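Local coordinates for probable cell division protein WhiA (Thermotoga maritima, PDB 3HYJ) that probably takes part in cell division and chromosome segregation as a DNA-binding protein, here represented by its degenerate LAGLIDADG homing-endonuclease domain, at residues A[24-29]-A[108-113]. Residues are numbered along the deposited sequence; the frame is centred on the assembly and turned at random.
Sequences SREEVI and VALFVS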
loop_
_atom_site.group_PDB
_atom_site.type_symbol
_atom_site.label_atom_id
_atom_site.label_comp_id
_atom_site.label_asym_id
_atom_site.label_seq_id
_atom_site.Cartn_x
_atom_site.Cartn_y
_atom_site.Cartn_z
ATOM N N SER A 24 -3.478 15.934 5.536
ATOM C CA SER A 24 -4.198 16.814 4.628
ATOM C C SER A 24 -5.061 15.988 3.700
ATOM O O SER A 24 -4.819 14.811 3.500
ATOM C CB SER A 24 -3.219 17.668 3.811
ATOM O OG SER A 24 -2.371 16.865 3.002
ATOM N N ARG A 25 -6.070 16.618 3.120
ATOM C CA ARG A 25 -6.896 15.942 2.129
ATOM C C ARG A 25 -6.009 15.292 1.049
ATOM O O ARG A 25 -6.242 14.156 0.595
ATOM C CB ARG A 25 -7.917 16.919 1.512
ATOM C CG ARG A 25 -8.674 16.353 0.312
ATOM C CD ARG A 25 -9.922 17.147 -0.044
ATOM N NE ARG A 25 -11.163 16.378 0.137
ATOM C CZ ARG A 25 -11.788 15.692 -0.825
ATOM N NH1 ARG A 25 -11.297 15.648 -2.056
ATOM N NH2 ARG A 25 -12.908 15.032 -0.555
ATOM N N GLU A 26 -4.977 16.022 0.672
ATOM C CA GLU A 26 -4.131 15.626 -0.432
ATOM C C GLU A 26 -3.242 14.427 -0.065
ATOM O O GLU A 26 -2.961 13.564 -0.908
ATOM C CB GLU A 26 -3.305 16.836 -0.873
ATOM C CG GLU A 26 -3.122 16.923 -2.360
ATOM C CD GLU A 26 -3.381 18.302 -2.935
ATOM O OE1 GLU A 26 -4.358 18.946 -2.509
ATOM O OE2 GLU A 26 -2.625 18.724 -3.837
ATOM N N GLU A 27 -2.809 14.379 1.192
ATOM C CA GLU A 27 -2.079 13.229 1.717
ATOM C C GLU A 27 -2.959 11.979 1.724
ATOM O O GLU A 27 -2.489 10.884 1.419
ATOM C CB GLU A 27 -1.561 13.514 3.132
ATOM C CG GLU A 27 -0.198 14.151 3.191
ATOM C CD GLU A 27 0.064 14.869 4.510
ATOM O OE1 GLU A 27 -0.909 15.252 5.203
ATOM O OE2 GLU A 27 1.257 15.069 4.848
ATOM N N VAL A 28 -4.228 12.151 2.081
ATOM C CA VAL A 28 -5.210 11.074 2.041
ATOM C C VAL A 28 -5.450 10.623 0.616
ATOM O O VAL A 28 -5.538 9.452 0.342
ATOM C CB VAL A 28 -6.561 11.524 2.659
ATOM C CG1 VAL A 28 -7.718 10.648 2.184
ATOM C CG2 VAL A 28 -6.478 11.539 4.156
ATOM N N ILE A 29 -5.571 11.550 -0.309
ATOM C CA ILE A 29 -5.783 11.176 -1.704
ATOM C C ILE A 29 -4.560 10.447 -2.290
ATOM O O ILE A 29 -4.734 9.521 -3.069
ATOM C CB ILE A 29 -6.156 12.404 -2.579
ATOM C CG1 ILE A 29 -7.529 12.972 -2.148
ATOM C CG2 ILE A 29 -6.187 12.011 -4.036
ATOM C CD1 ILE A 29 -7.922 14.319 -2.810
ATOM N N VAL A 108 7.633 15.227 -0.424
ATOM C CA VAL A 108 7.929 14.061 0.419
ATOM C C VAL A 108 6.721 13.584 1.237
ATOM O O VAL A 108 6.508 12.402 1.341
ATOM C CB VAL A 108 9.187 14.301 1.317
ATOM C CG1 VAL A 108 8.913 15.363 2.393
ATOM C CG2 VAL A 108 9.660 12.983 1.914
ATOM N N ALA A 109 5.928 14.501 1.789
ATOM C CA ALA A 109 4.706 14.131 2.531
ATOM C C ALA A 109 3.677 13.405 1.669
ATOM O O ALA A 109 3.046 12.476 2.129
ATOM C CB ALA A 109 4.067 15.343 3.171
ATOM N N LEU A 110 3.465 13.834 0.435
ATOM C CA LEU A 110 2.502 13.136 -0.409
ATOM C C LEU A 110 3.102 11.801 -0.833
ATOM O O LEU A 110 2.406 10.804 -0.929
ATOM C CB LEU A 110 2.081 13.964 -1.634
ATOM C CG LEU A 110 1.405 15.327 -1.400
ATOM C CD1 LEU A 110 0.763 15.851 -2.699
ATOM C CD2 LEU A 110 0.371 15.290 -0.293
ATOM N N PHE A 111 4.404 11.778 -1.069
ATOM C CA PHE A 111 5.052 10.550 -1.469
ATOM C C PHE A 111 4.976 9.549 -0.360
ATOM O O PHE A 111 4.579 8.403 -0.579
ATOM C CB PHE A 111 6.514 10.756 -1.837
ATOM C CG PHE A 111 7.141 9.541 -2.439
ATOM C CD1 PHE A 111 6.540 8.904 -3.512
ATOM C CD2 PHE A 111 8.317 9.026 -1.938
ATOM C CE1 PHE A 111 7.113 7.779 -4.082
ATOM C CE2 PHE A 111 8.901 7.906 -2.510
ATOM C CZ PHE A 111 8.297 7.281 -3.587
ATOM N N VAL A 112 5.367 9.958 0.831
ATOM C CA VAL A 112 5.242 9.077 1.976
ATOM C C VAL A 112 3.830 8.507 2.050
ATOM O O VAL A 112 3.667 7.297 2.219
ATOM C CB VAL A 112 5.597 9.793 3.274
ATOM C CG1 VAL A 112 4.631 9.419 4.373
ATOM C CG2 VAL A 112 7.034 9.478 3.640
ATOM N N SER A 113 2.815 9.358 1.904
ATOM C CA SER A 113 1.422 8.899 1.971
ATOM C C SER A 113 1.125 7.873 0.882
ATOM O O SER A 113 0.382 6.917 1.090
ATOM C CB SER A 113 0.446 10.063 1.857
ATOM O OG SER A 113 0.317 10.751 3.090
#
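Glu27 packs against Leu110 and Ser113, where the first turns of helices 25-39 and 108-122 meet. The packed part lies around the Glu27 backbone. Leu110 CD2 sits 3.6 Å from Glu27 N and also touches Glu27 CG, the two side chains crossing at about a right angle. Buried Ser113 packs against the Glu27 backbone carbonyl. Its OG lies 3.3 Å from Glu27 CB. The extended chain of Glu27 (chi2 159°) carries the carboxylate across to Ala109, with OE2 3.3 Å from Ala109 CB. Glu27 OE1 accepts from Ser24 N at 2.7 Å, nearly along its C-O axis. In return Glu27 N donates to Ser24 OG at 3.1 Å, closing a capping box. With an alanine in place of Glu27, Ser24 N would probably lose its carboxylate acceptor and Leu110 CD2 would have less to pack on. The other flank is looser and faces solvent: exposed Glu26 reaches Leu110 CD1 with CG at 4.0 Å. The segment axes approach to 8.3 Å at 38°. These are probably the two LAGLIDADG helices, paired between the two four-stranded antiparallel sheets. Helix 56-68 packs on Val28, and helix 141-155 on Phe111.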